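Local coordinates for protein putative sulfatase yidJ (Bacteroides fragilis, PDB 2QZU) that probably hydrolyses sulfate esters as a metal-dependent member of the sulfatase family, within the alkaline phosphatase clan, at residues A[133-139]-A[156-162]; A[167-172]-A[183-187]; A[349-354]-A[387-391]; A[381-385]-A[394-399]. All blocks are in the same frame, centred on the assembly; numbering follows the deposited sequence.

Interaction 1: residues A[133-139]-A[156-162]; sequences WHLDAPY and EWCPPER
Arg-162 grips Asp-136 through a side-on salt bridge, with NE and NH2 both directed at the single oxygen OD1, a convergence that arginine's fan of N-H groups allows. Arg-162 NH2 lies 2.7 Å from Asp-136 OD1 and meets its anti lone pair, whereas NE meets the same oxygen from above the carboxylate plane; the two flat groups are turned 67° apart. A bend at chi3 (58°) brings the guanidinium edge round to the acid, and NH2 has a second partner in the carbonyl of Leu-109.

Two waters complete the polar network. One accepts from Trp-133 NE1 and donates to Asp-136 OD1 and Arg-162 O; the other donates to Asp-136 OD2 and Glu-156 O. Aspartate suits this place because its two oxygens serve the arginine and both waters. These bonds pin together two parts of the long irregular excursion between strands 126-130 and 168-172 of the sulfatase fold. Near its start, His-134 bonds to Ser-76, the predicted site of 3-oxoalanine formation, unmodified in this structure.

Glu-156 OE1 accepts from Tyr-139 N at 3.1 Å, while OE2 takes Trp-157 N and a salt bridge from Arg-190.

Among softer contacts, Cys-158 SG sits obliquely 3.7 Å from Trp-133 NE1, and Pro-138 CG packs on Glu-156 CB.

Interaction 2: residues A[167-172]-A[183-187]; sequences DHWIAY and YWNTT
Tyr-172 turns the edge of its ring toward the face of Tyr-183 in an offset edge-to-face pair, centroids 5.5 Å apart and planes at 79°. The two side chains run alongside each other in the same direction, with the hydroxyls going on to Asn-229 and Glu-204 respectively. Ile-170 supplies the next bump: its CG2 branch rests 4.1 Å from Tyr-183 CD1, a slim methyl set against the base of a broad ring.

The indole of Trp-184 lies on another flank. Its six-membered edge fits against the backbone, with CE3 3.4 Å from Ala-171 O and CZ3 beside Tyr-172 CA and CB. Ala-171 and Trp-184 form a single antiparallel hydrogen-bonded bridge, N to O both ways, while the small methyl of Ala-171 lies over one face of the Trp-169 ring.

Thr-186 closes the other end. With OG1 set beside its own backbone N (chi1 -55°), that oxygen accepts from Trp-169 N at 2.9 Å, while CG2 presses to 3.2 Å from Asp-167 O.

Strand 168-172 is the outermost of its sheet within this chain. Strand 126-130 bonds along one edge, segment 183-187 covers the other, and helix 200-213 packs against Ile-170 and Tyr-172.

Interaction 3: residues A[349-354]-A[387-391]; sequences RKSDPL and EVLTG
Arg-349 binds at the C-terminal end of helix 385-390, presenting NH1 and NH2 end-on to one carbonyl oxygen, Val-388 O. Arg-349 NH1 is the nearer, 2.8 Å from Val-388 O, and both nitrogens approach from the same face of the carbonyl plane. A cation is well suited here, since carbonyls gathered at the end of a helix would attract positive charge. The guanidinium also lies flat against the chain as it leaves the helix: Gly-391 CA stands 3.3 Å above its centre. Gly-391 departs with positive phi (91°), a conformation natural to glycine, and with no side chain its CA can lie close against the arginine.

Alongside, the branched end of Leu-354 packs on the helix, CD2 lying 3.8 Å from Glu-387 CB and a little farther from Val-388 CG2.

In the second shell, Asp-352 holds the arginine by a salt bridge, Asp-352 OD2 to Arg-349 NH1 at 2.9 Å. Backbone bonds from Arg-349 to Gly-63 and from Asp-352 to Asn-65 place both residues on the edge strand of the large sheet. Asp-352 is itself steadied by an Asx turn, in which OD1 accepts from Leu-354 N at 2.9 Å.

Interaction 4: residues A[381-385]-A[394-399]; sequences TFDLS and KKDLVQ
Leu-397 places its CD1 methyl over the centre of the Phe-382 ring, a CH-pi contact with CD1 3.7 Å from the ring centroid and only 6° off the normal. The side chains run antiparallel past one another, with the methyl over the face. The other leucine branch, CD2, meets Leu-384 CD1 tip to tip at 4.1 Å. One forked residue thus serves two apolar partners, for which leucine is a natural choice.

Lys-394 contributes the far end of its chain, CD and NZ. The chain is extended throughout, crossing both Leu-384 and Phe-382 at about a right angle; CD rests 3.8 Å from Leu-384 CD2, and NZ reaches Phe-382 CD2 at 3.4 Å, approaching the ring obliquely.

Polar groups also border the aromatic ring. Gln-399 OE1 comes within 3.6 Å of Phe-382 CE1, the amide plane standing 84° from the ring plane. A bend at chi2 (-75°) brings the amide back alongside the phenylalanine, where NE2 bonds to Asp-360 and to the carbonyl of Met-355.

Backbone turns set up each side. A type I turn from Lys-394 to Leu-397 directs both side chains at the partner segment. Opposite, Asp-383 OD1 accepts from Ser-385 N in an Asx turn, and also from Ser-385 OG, just as Leu-384 takes the N-cap position of helix 385-390.

Across the two segments the join therefore rests on dispersion and shape, with polar bonds kept within each segment or sent to residues such as Asp-360; amide and ammonium groups beside the ring may add an electrostatic term.

From the N terminus, interaction 1 comes first, closing a loop of 16 residues within the excursion that follows strand 126-130. Interaction 2 then opens in series, closing a shorter loop beyond strand 168-172. The two touch: Trp-133 packs on Trp-169 and Trp-157 on Trp-184. Far along the chain, with centres 31 to 36 Å from those of the first two, interactions 3 and 4 cross, their segments alternating around helix 385-390. They share a leucine cluster in which Leu-354 meets Leu-384 and Leu-397. Interactions 2 and 3 involve the two outermost strands of the large sheet, while interaction 4 leads into strand 399-404 of the four-stranded sheet.

Interaction 1: residues A[133-139]-A[156-162]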
loop_
_atom_site.group_PDB
_atom_site.type_symbol
_atom_site.label_atom_id
_atom_site.label_comp_id
_atom_site.label_asym_id
_atom_site.label_seq_id
_atom_site.Cartn_x
_atom_site.Cartn_y
_atom_site.Cartn_z
ATOM N N TRP A 133 9.609 2.516 -19.215
ATOM C CA TRP A 133 9.309 2.700 -20.640
ATOM C C TRP A 133 7.804 2.935 -20.820
ATOM O O TRP A 133 7.376 3.918 -21.431
ATOM C CB TRP A 133 9.751 1.437 -21.396
ATOM C CG TRP A 133 9.468 1.400 -22.870
ATOM C CD1 TRP A 133 8.725 0.465 -23.536
ATOM C CD2 TRP A 133 9.987 2.287 -23.870
ATOM N NE1 TRP A 133 8.755 0.711 -24.890
ATOM C CE2 TRP A 133 9.524 1.824 -25.123
ATOM C CE3 TRP A 133 10.804 3.426 -23.830
ATOM C CZ2 TRP A 133 9.849 2.460 -26.328
ATOM C CZ3 TRP A 133 11.131 4.063 -25.033
ATOM C CH2 TRP A 133 10.650 3.574 -26.264
ATOM N N HIS A 134 7.015 2.012 -20.274
ATOM C CA HIS A 134 5.553 2.043 -20.304
ATOM C C HIS A 134 4.930 2.362 -21.666
ATOM O O HIS A 134 4.023 3.186 -21.756
ATOM C CB HIS A 134 5.021 3.042 -19.265
ATOM C CG HIS A 134 3.619 2.755 -18.820
ATOM N ND1 HIS A 134 2.874 3.651 -18.077
ATOM C CD2 HIS A 134 2.828 1.672 -18.998
ATOM C CE1 HIS A 134 1.690 3.128 -17.820
ATOM N NE2 HIS A 134 1.634 1.925 -18.367
ATOM N N LEU A 135 5.417 1.713 -22.720
ATOM C CA LEU A 135 4.869 1.945 -24.051
ATOM C C LEU A 135 4.524 0.648 -24.790
ATOM O O LEU A 135 4.293 0.659 -26.001
ATOM C CB LEU A 135 5.844 2.793 -24.881
ATOM C CG LEU A 135 5.813 4.291 -24.551
ATOM C CD1 LEU A 135 7.008 4.984 -25.191
ATOM C CD2 LEU A 135 4.496 4.898 -25.047
ATOM N N ASP A 136 4.480 -0.461 -24.056
ATOM C CA ASP A 136 4.137 -1.761 -24.641
ATOM C C ASP A 136 2.859 -2.332 -24.016
ATOM O O ASP A 136 2.676 -2.282 -22.801
ATOM C CB ASP A 136 5.281 -2.763 -24.442
ATOM C CG ASP A 136 6.564 -2.331 -25.125
ATOM O OD1 ASP A 136 6.531 -2.034 -26.338
ATOM O OD2 ASP A 136 7.609 -2.291 -24.448
ATOM N N ALA A 137 1.982 -2.877 -24.856
ATOM C CA ALA A 137 0.730 -3.474 -24.388
ATOM C C ALA A 137 0.985 -4.879 -23.834
ATOM O O ALA A 137 1.581 -5.722 -24.503
ATOM C CB ALA A 137 -0.277 -3.544 -25.538
ATOM N N PRO A 138 0.543 -5.151 -22.597
ATOM C CA PRO A 138 0.770 -6.489 -22.041
ATOM C C PRO A 138 -0.062 -7.543 -22.778
ATOM O O PRO A 138 -1.122 -7.235 -23.321
ATOM C CB PRO A 138 0.329 -6.341 -20.581
ATOM C CG PRO A 138 0.478 -4.860 -20.305
ATOM C CD PRO A 138 -0.034 -4.248 -21.586
ATOM N N TYR A 139 0.425 -8.779 -22.806
ATOM C CA TYR A 139 -0.302 -9.869 -23.451
ATOM C C TYR A 139 -0.113 -11.152 -22.633
ATOM O O TYR A 139 0.880 -11.300 -21.924
ATOM C CB TYR A 139 0.178 -10.050 -24.900
ATOM C CG TYR A 139 1.553 -10.653 -25.052
ATOM C CD1 TYR A 139 1.741 -12.031 -24.959
ATOM C CD2 TYR A 139 2.667 -9.847 -25.296
ATOM C CE1 TYR A 139 2.997 -12.596 -25.106
ATOM C CE2 TYR A 139 3.936 -10.407 -25.442
ATOM C CZ TYR A 139 4.088 -11.782 -25.346
ATOM O OH TYR A 139 5.331 -12.352 -25.482
ATOM N N GLU A 156 4.867 -5.121 -19.120
ATOM C CA GLU A 156 5.208 -5.972 -20.250
ATOM C C GLU A 156 6.661 -5.748 -20.679
ATOM O O GLU A 156 7.236 -4.688 -20.441
ATOM C CB GLU A 156 4.252 -5.691 -21.416
ATOM C CG GLU A 156 4.488 -6.549 -22.655
ATOM C CD GLU A 156 4.474 -8.042 -22.351
ATOM O OE1 GLU A 156 3.403 -8.575 -21.988
ATOM O OE2 GLU A 156 5.540 -8.681 -22.471
ATOM N N TRP A 157 7.245 -6.765 -21.297
ATOM C CA TRP A 157 8.620 -6.724 -21.777
ATOM C C TRP A 157 8.683 -5.984 -23.109
ATOM O O TRP A 157 7.714 -5.984 -23.870
ATOM C CB TRP A 157 9.117 -8.167 -21.969
ATOM C CG TRP A 157 10.522 -8.326 -22.502
ATOM C CD1 TRP A 157 11.675 -7.838 -21.948
ATOM C CD2 TRP A 157 10.925 -9.094 -23.644
ATOM N NE1 TRP A 157 12.766 -8.257 -22.671
ATOM C CE2 TRP A 157 12.335 -9.031 -23.717
ATOM C CE3 TRP A 157 10.231 -9.835 -24.613
ATOM C CZ2 TRP A 157 13.066 -9.677 -24.722
ATOM C CZ3 TRP A 157 10.957 -10.478 -25.613
ATOM C CH2 TRP A 157 12.361 -10.394 -25.658
ATOM N N CYS A 158 9.817 -5.346 -23.387
ATOM C CA CYS A 158 9.994 -4.655 -24.657
ATOM C C CYS A 158 11.053 -5.440 -25.416
ATOM O O CYS A 158 12.239 -5.357 -25.100
ATOM C CB CYS A 158 10.483 -3.216 -24.457
ATOM S SG CYS A 158 10.626 -2.285 -26.016
ATOM N N PRO A 159 10.636 -6.239 -26.408
ATOM C CA PRO A 159 11.600 -7.024 -27.183
ATOM C C PRO A 159 12.519 -6.084 -27.964
ATOM O O PRO A 159 12.157 -4.940 -28.238
ATOM C CB PRO A 159 10.703 -7.872 -28.089
ATOM C CG PRO A 159 9.513 -6.987 -28.305
ATOM C CD PRO A 159 9.266 -6.415 -26.925
ATOM N N PRO A 160 13.720 -6.553 -28.333
ATOM C CA PRO A 160 14.666 -5.716 -29.078
ATOM C C PRO A 160 14.105 -4.954 -30.280
ATOM O O PRO A 160 14.433 -3.780 -30.482
ATOM C CB PRO A 160 15.755 -6.711 -29.477
ATOM C CG PRO A 160 15.778 -7.648 -28.306
ATOM C CD PRO A 160 14.297 -7.885 -28.068
ATOM N N GLU A 161 13.257 -5.606 -31.072
ATOM C CA GLU A 161 12.700 -4.959 -32.254
ATOM C C GLU A 161 11.711 -3.835 -31.945
ATOM O O GLU A 161 11.275 -3.121 -32.852
ATOM C CB GLU A 161 12.042 -5.994 -33.183
ATOM C CG GLU A 161 10.751 -6.599 -32.655
ATOM C CD GLU A 161 10.976 -7.806 -31.764
ATOM O OE1 GLU A 161 12.110 -7.993 -31.266
ATOM O OE2 GLU A 161 10.008 -8.566 -31.554
ATOM N N ARG A 162 11.355 -3.674 -30.671
ATOM C CA ARG A 162 10.439 -2.602 -30.273
ATOM C C ARG A 162 11.147 -1.548 -29.413
ATOM O O ARG A 162 10.497 -0.717 -28.780
ATOM C CB ARG A 162 9.236 -3.170 -29.507
ATOM C CG ARG A 162 8.180 -3.838 -30.396
ATOM C CD ARG A 162 7.007 -4.384 -29.581
ATOM N NE ARG A 162 6.338 -3.350 -28.795
ATOM C CZ ARG A 162 5.476 -2.468 -29.290
ATOM N NH1 ARG A 162 5.164 -2.494 -30.580
ATOM N NH2 ARG A 162 4.940 -1.545 -28.497
HETATM O O HOH W 1 7.985 -0.147 -27.668
HETATM O O HOH W 2 7.951 -2.477 -21.807
#

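Interaction 2: residues A[167-172]-A[183-187]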
loop_
_atom_site.group_PDB
_atom_site.type_symbol
_atom_site.label_atom_id
_atom_site.label_comp_id
_atom_site.label_asym_id
_atom_site.label_seq_id
_atom_site.Cartn_x
_atom_site.Cartn_y
_atom_site.Cartn_z
ATOM N N ASP A 167 20.022 0.445 -27.910
ATOM C CA ASP A 167 20.811 -0.778 -27.807
ATOM C C ASP A 167 21.140 -1.200 -26.379
ATOM O O ASP A 167 21.067 -2.386 -26.052
ATOM C CB ASP A 167 22.093 -0.647 -28.635
ATOM C CG ASP A 167 21.811 -0.541 -30.125
ATOM O OD1 ASP A 167 20.974 -1.321 -30.626
ATOM O OD2 ASP A 167 22.425 0.313 -30.798
ATOM N N HIS A 168 21.521 -0.247 -25.535
ATOM C CA HIS A 168 21.806 -0.553 -24.134
ATOM C C HIS A 168 20.452 -0.423 -23.448
ATOM O O HIS A 168 19.846 0.650 -23.459
ATOM C CB HIS A 168 22.795 0.448 -23.543
ATOM C CG HIS A 168 23.140 0.178 -22.114
ATOM N ND1 HIS A 168 23.833 -0.945 -21.714
ATOM C CD2 HIS A 168 22.873 0.876 -20.984
ATOM C CE1 HIS A 168 23.981 -0.924 -20.403
ATOM N NE2 HIS A 168 23.407 0.170 -19.935
ATOM N N TRP A 169 19.989 -1.512 -22.844
ATOM C CA TRP A 169 18.666 -1.541 -22.236
ATOM C C TRP A 169 18.616 -2.137 -20.831
ATOM O O TRP A 169 18.986 -3.287 -20.624
ATOM C CB TRP A 169 17.752 -2.338 -23.178
ATOM C CG TRP A 169 16.273 -2.297 -22.905
ATOM C CD1 TRP A 169 15.533 -3.227 -22.227
ATOM C CD2 TRP A 169 15.346 -1.316 -23.379
ATOM N NE1 TRP A 169 14.198 -2.887 -22.263
ATOM C CE2 TRP A 169 14.057 -1.715 -22.961
ATOM C CE3 TRP A 169 15.477 -0.134 -24.122
ATOM C CZ2 TRP A 169 12.906 -0.979 -23.259
ATOM C CZ3 TRP A 169 14.332 0.601 -24.420
ATOM C CH2 TRP A 169 13.063 0.174 -23.989
ATOM N N ILE A 170 18.169 -1.329 -19.875
ATOM C CA ILE A 170 17.997 -1.754 -18.487
ATOM C C ILE A 170 16.694 -1.064 -18.122
ATOM O O ILE A 170 16.691 0.017 -17.531
ATOM C CB ILE A 170 19.127 -1.241 -17.580
ATOM C CG1 ILE A 170 20.472 -1.766 -18.087
ATOM C CG2 ILE A 170 18.888 -1.705 -16.147
ATOM C CD1 ILE A 170 21.672 -1.177 -17.379
ATOM N N ALA A 171 15.586 -1.699 -18.478
ATOM C CA ALA A 171 14.291 -1.088 -18.267
ATOM C C ALA A 171 13.156 -2.054 -17.984
ATOM O O ALA A 171 13.342 -3.273 -17.937
ATOM C CB ALA A 171 13.949 -0.252 -19.490
ATOM N N TYR A 172 11.973 -1.478 -17.797
ATOM C CA TYR A 172 10.760 -2.240 -17.533
ATOM C C TYR A 172 9.553 -1.480 -18.093
ATOM O O TYR A 172 9.697 -0.358 -18.588
ATOM C CB TYR A 172 10.596 -2.464 -16.026
ATOM C CG TYR A 172 10.544 -1.191 -15.210
ATOM C CD1 TYR A 172 11.712 -0.516 -14.846
ATOM C CD2 TYR A 172 9.320 -0.651 -14.811
ATOM C CE1 TYR A 172 11.658 0.669 -14.102
ATOM C CE2 TYR A 172 9.255 0.524 -14.069
ATOM C CZ TYR A 172 10.427 1.178 -13.718
ATOM O OH TYR A 172 10.363 2.335 -12.975
ATOM N N TYR A 183 13.994 -5.110 -13.490
ATOM C CA TYR A 183 14.465 -4.660 -14.788
ATOM C C TYR A 183 14.795 -5.831 -15.689
ATOM O O TYR A 183 14.937 -6.972 -15.238
ATOM C CB TYR A 183 15.762 -3.853 -14.631
ATOM C CG TYR A 183 15.675 -2.660 -13.716
ATOM C CD1 TYR A 183 15.319 -1.404 -14.209
ATOM C CD2 TYR A 183 15.911 -2.792 -12.349
ATOM C CE1 TYR A 183 15.197 -0.308 -13.361
ATOM C CE2 TYR A 183 15.785 -1.708 -11.490
ATOM C CZ TYR A 183 15.428 -0.469 -11.999
ATOM O OH TYR A 183 15.279 0.597 -11.148
ATOM N N TRP A 184 14.916 -5.522 -16.973
ATOM C CA TRP A 184 15.335 -6.485 -17.979
ATOM C C TRP A 184 16.597 -5.836 -18.524
ATOM O O TRP A 184 16.582 -4.647 -18.856
ATOM C CB TRP A 184 14.334 -6.583 -19.127
ATOM C CG TRP A 184 13.180 -7.494 -18.908
ATOM C CD1 TRP A 184 13.153 -8.853 -19.067
ATOM C CD2 TRP A 184 11.851 -7.101 -18.569
ATOM N NE1 TRP A 184 11.877 -9.327 -18.858
ATOM C CE2 TRP A 184 11.059 -8.271 -18.551
ATOM C CE3 TRP A 184 11.248 -5.867 -18.282
ATOM C CZ2 TRP A 184 9.694 -8.245 -18.257
ATOM C CZ3 TRP A 184 9.891 -5.840 -17.991
ATOM C CH2 TRP A 184 9.127 -7.025 -17.982
ATOM N N ASN A 185 17.686 -6.592 -18.591
ATOM C CA ASN A 185 18.923 -6.068 -19.155
ATOM C C ASN A 185 18.783 -6.259 -20.667
ATOM O O ASN A 185 17.761 -6.759 -21.135
ATOM C CB ASN A 185 20.133 -6.829 -18.605
ATOM C CG ASN A 185 19.992 -8.324 -18.749
ATOM O OD1 ASN A 185 19.869 -8.840 -19.857
ATOM N ND2 ASN A 185 20.000 -9.033 -17.626
ATOM N N THR A 186 19.804 -5.886 -21.428
ATOM C CA THR A 186 19.738 -5.970 -22.886
ATOM C C THR A 186 19.410 -7.329 -23.505
ATOM O O THR A 186 18.607 -7.403 -24.433
ATOM C CB THR A 186 21.047 -5.445 -23.524
ATOM O OG1 THR A 186 21.302 -4.113 -23.054
ATOM C CG2 THR A 186 20.930 -5.418 -25.048
ATOM N N THR A 187 20.006 -8.401 -22.996
ATOM C CA THR A 187 19.774 -9.723 -23.574
ATOM C C THR A 187 18.837 -10.671 -22.826
ATOM O O THR A 187 18.617 -11.802 -23.265
ATOM C CB THR A 187 21.107 -10.458 -23.785
ATOM O OG1 THR A 187 21.809 -10.534 -22.536
ATOM C CG2 THR A 187 21.961 -9.721 -24.801
HETATM O O HOH W 3 23.864 -3.437 -23.496
#

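Interaction 3: residues A[349-354]-A[387-391]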
loop_
_atom_site.group_PDB
_atom_site.type_symbol
_atom_site.label_atom_id
_atom_site.label_comp_id
_atom_site.label_asym_id
_atom_site.label_seq_id
_atom_site.Cartn_x
_atom_site.Cartn_y
_atom_site.Cartn_z
ATOM N N ARG A 349 20.252 31.353 -18.308
ATOM C CA ARG A 349 19.195 32.355 -18.285
ATOM C C ARG A 349 18.349 32.089 -17.044
ATOM O O ARG A 349 17.930 30.956 -16.812
ATOM C CB ARG A 349 18.321 32.257 -19.544
ATOM C CG ARG A 349 19.077 32.462 -20.856
ATOM C CD ARG A 349 18.136 32.890 -21.977
ATOM N NE ARG A 349 17.142 31.876 -22.324
ATOM C CZ ARG A 349 17.369 30.851 -23.142
ATOM N NH1 ARG A 349 16.403 29.979 -23.399
ATOM N NH2 ARG A 349 18.558 30.700 -23.710
ATOM N N LYS A 350 18.109 33.129 -16.251
ATOM C CA LYS A 350 17.326 33.006 -15.024
ATOM C C LYS A 350 16.079 32.145 -15.201
ATOM O O LYS A 350 16.030 31.001 -14.743
ATOM C CB LYS A 350 16.937 34.388 -14.518
ATOM N N SER A 351 15.070 32.701 -15.861
ATOM C CA SER A 351 13.821 31.987 -16.101
ATOM C C SER A 351 13.303 32.309 -17.495
ATOM O O SER A 351 13.344 33.458 -17.931
ATOM C CB SER A 351 12.765 32.388 -15.065
ATOM O OG SER A 351 13.206 32.119 -13.745
ATOM N N ASP A 352 12.820 31.288 -18.192
ATOM C CA ASP A 352 12.289 31.477 -19.535
ATOM C C ASP A 352 10.802 31.138 -19.496
ATOM O O ASP A 352 10.421 30.058 -19.052
ATOM C CB ASP A 352 13.011 30.557 -20.518
ATOM C CG ASP A 352 12.835 30.991 -21.955
ATOM O OD1 ASP A 352 11.681 31.219 -22.373
ATOM O OD2 ASP A 352 13.853 31.099 -22.668
ATOM N N PRO A 353 9.943 32.063 -19.954
ATOM C CA PRO A 353 8.495 31.834 -19.954
ATOM C C PRO A 353 7.957 31.000 -21.122
ATOM O O PRO A 353 6.753 30.783 -21.220
ATOM C CB PRO A 353 7.932 33.249 -19.964
ATOM C CG PRO A 353 8.905 33.961 -20.848
ATOM C CD PRO A 353 10.249 33.454 -20.339
ATOM N N LEU A 354 8.843 30.538 -22.000
ATOM C CA LEU A 354 8.426 29.739 -23.157
ATOM C C LEU A 354 7.534 28.565 -22.744
ATOM O O LEU A 354 7.929 27.751 -21.914
ATOM C CB LEU A 354 9.657 29.191 -23.882
ATOM C CG LEU A 354 9.347 28.382 -25.146
ATOM C CD1 LEU A 354 8.839 29.317 -26.238
ATOM C CD2 LEU A 354 10.601 27.651 -25.609
ATOM N N GLU A 387 14.031 29.202 -30.087
ATOM C CA GLU A 387 13.559 29.811 -28.851
ATOM C C GLU A 387 14.386 29.316 -27.662
ATOM O O GLU A 387 14.794 30.101 -26.808
ATOM C CB GLU A 387 12.084 29.467 -28.619
ATOM C CG GLU A 387 11.076 30.135 -29.556
ATOM C CD GLU A 387 11.151 29.646 -30.994
ATOM O OE1 GLU A 387 11.550 28.485 -31.227
ATOM O OE2 GLU A 387 10.783 30.425 -31.900
ATOM N N VAL A 388 14.630 28.011 -27.606
ATOM C CA VAL A 388 15.403 27.439 -26.514
ATOM C C VAL A 388 16.849 27.941 -26.514
ATOM O O VAL A 388 17.374 28.342 -25.478
ATOM C CB VAL A 388 15.403 25.891 -26.583
ATOM C CG1 VAL A 388 16.354 25.319 -25.546
ATOM C CG2 VAL A 388 13.991 25.365 -26.342
ATOM N N LEU A 389 17.479 27.932 -27.684
ATOM C CA LEU A 389 18.867 28.368 -27.805
ATOM C C LEU A 389 19.103 29.853 -27.534
ATOM O O LEU A 389 20.019 30.218 -26.796
ATOM C CB LEU A 389 19.398 28.034 -29.202
ATOM C CG LEU A 389 19.588 26.561 -29.574
ATOM C CD1 LEU A 389 19.888 26.459 -31.065
ATOM C CD2 LEU A 389 20.722 25.957 -28.755
ATOM N N THR A 390 18.272 30.704 -28.123
ATOM C CA THR A 390 18.433 32.148 -27.980
ATOM C C THR A 390 17.663 32.784 -26.835
ATOM O O THR A 390 18.072 33.817 -26.303
ATOM C CB THR A 390 18.020 32.876 -29.272
ATOM O OG1 THR A 390 16.623 32.662 -29.511
ATOM C CG2 THR A 390 18.817 32.354 -30.461
ATOM N N GLY A 391 16.548 32.174 -26.455
ATOM C CA GLY A 391 15.743 32.743 -25.395
ATOM C C GLY A 391 14.706 33.668 -26.005
ATOM O O GLY A 391 13.951 34.329 -25.293
HETATM O O HOH W 4 12.560 31.231 -25.398
#

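Interaction 4: residues A[381-385]-A[394-399]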
loop_
_atom_site.group_PDB
_atom_site.type_symbol
_atom_site.label_atom_id
_atom_site.label_comp_id
_atom_site.label_asym_id
_atom_site.label_seq_id
_atom_site.Cartn_x
_atom_site.Cartn_y
_atom_site.Cartn_z
ATOM N N THR A 381 4.502 18.064 -33.420
ATOM C CA THR A 381 4.802 19.000 -32.340
ATOM C C THR A 381 5.699 20.184 -32.731
ATOM O O THR A 381 6.294 20.201 -33.812
ATOM C CB THR A 381 5.390 18.247 -31.130
ATOM O OG1 THR A 381 6.597 17.580 -31.512
ATOM C CG2 THR A 381 4.389 17.204 -30.631
ATOM N N PHE A 382 5.781 21.177 -31.848
ATOM C CA PHE A 382 6.561 22.390 -32.108
ATOM C C PHE A 382 8.081 22.258 -32.040
ATOM O O PHE A 382 8.623 21.690 -31.093
ATOM C CB PHE A 382 6.153 23.512 -31.142
ATOM C CG PHE A 382 4.705 23.912 -31.228
ATOM C CD1 PHE A 382 3.749 23.298 -30.418
ATOM C CD2 PHE A 382 4.302 24.922 -32.097
ATOM C CE1 PHE A 382 2.412 23.687 -30.473
ATOM C CE2 PHE A 382 2.967 25.318 -32.159
ATOM C CZ PHE A 382 2.020 24.702 -31.344
ATOM N N ASP A 383 8.761 22.791 -33.055
ATOM C CA ASP A 383 10.220 22.795 -33.093
ATOM C C ASP A 383 10.577 24.150 -32.487
ATOM O O ASP A 383 10.515 25.180 -33.163
ATOM C CB ASP A 383 10.741 22.732 -34.532
ATOM C CG ASP A 383 12.259 22.786 -34.608
ATOM O OD1 ASP A 383 12.896 23.243 -33.634
ATOM O OD2 ASP A 383 12.819 22.385 -35.653
ATOM N N LEU A 384 10.944 24.145 -31.213
ATOM C CA LEU A 384 11.268 25.383 -30.515
ATOM C C LEU A 384 12.768 25.542 -30.290
ATOM O O LEU A 384 13.195 26.237 -29.369
ATOM C CB LEU A 384 10.538 25.403 -29.165
ATOM C CG LEU A 384 9.009 25.276 -29.223
ATOM C CD1 LEU A 384 8.446 25.033 -27.830
ATOM C CD2 LEU A 384 8.419 26.533 -29.833
ATOM N N SER A 385 13.563 24.911 -31.144
ATOM C CA SER A 385 15.015 24.967 -31.010
ATOM C C SER A 385 15.594 26.381 -30.946
ATOM O O SER A 385 16.467 26.664 -30.120
ATOM C CB SER A 385 15.674 24.184 -32.151
ATOM O OG SER A 385 15.239 24.655 -33.413
ATOM N N LYS A 394 8.140 33.443 -27.831
ATOM C CA LYS A 394 7.154 33.097 -28.847
ATOM C C LYS A 394 5.808 33.312 -28.161
ATOM O O LYS A 394 5.108 32.359 -27.822
ATOM C CB LYS A 394 7.313 31.636 -29.276
ATOM C CG LYS A 394 6.385 31.214 -30.405
ATOM C CD LYS A 394 6.641 29.776 -30.831
ATOM C CE LYS A 394 5.617 29.325 -31.860
ATOM N NZ LYS A 394 5.829 27.917 -32.293
ATOM N N LYS A 395 5.470 34.581 -27.950
ATOM C CA LYS A 395 4.237 34.980 -27.275
ATOM C C LYS A 395 2.945 34.380 -27.823
ATOM O O LYS A 395 1.955 34.274 -27.100
ATOM C CB LYS A 395 4.131 36.504 -27.264
ATOM N N ASP A 396 2.943 33.992 -29.092
ATOM C CA ASP A 396 1.741 33.420 -29.691
ATOM C C ASP A 396 1.621 31.916 -29.465
ATOM O O ASP A 396 0.670 31.290 -29.933
ATOM C CB ASP A 396 1.715 33.705 -31.192
ATOM C CG ASP A 396 2.893 33.089 -31.919
ATOM O OD1 ASP A 396 4.047 33.424 -31.574
ATOM O OD2 ASP A 396 2.664 32.273 -32.836
ATOM N N LEU A 397 2.577 31.336 -28.748
ATOM C CA LEU A 397 2.547 29.900 -28.501
ATOM C C LEU A 397 1.390 29.482 -27.604
ATOM O O LEU A 397 1.212 29.999 -26.498
ATOM C CB LEU A 397 3.876 29.438 -27.890
ATOM C CG LEU A 397 4.061 27.945 -27.601
ATOM C CD1 LEU A 397 3.824 27.111 -28.857
ATOM C CD2 LEU A 397 5.471 27.729 -27.077
ATOM N N VAL A 398 0.602 28.542 -28.111
ATOM C CA VAL A 398 -0.541 27.998 -27.393
ATOM C C VAL A 398 -0.420 26.482 -27.498
ATOM O O VAL A 398 -0.181 25.946 -28.585
ATOM C CB VAL A 398 -1.872 28.461 -28.027
ATOM C CG1 VAL A 398 -3.044 27.767 -27.351
ATOM C CG2 VAL A 398 -2.003 29.976 -27.899
ATOM N N GLN A 399 -0.566 25.797 -26.369
ATOM C CA GLN A 399 -0.454 24.343 -26.337
ATOM C C GLN A 399 -1.812 23.684 -26.148
ATOM O O GLN A 399 -2.690 24.226 -25.474
ATOM C CB GLN A 399 0.481 23.910 -25.203
ATOM C CG GLN A 399 1.933 24.340 -25.369
ATOM C CD GLN A 399 2.682 23.517 -26.403
ATOM O OE1 GLN A 399 2.119 22.619 -27.029
ATOM N NE2 GLN A 399 3.965 23.820 -26.581
#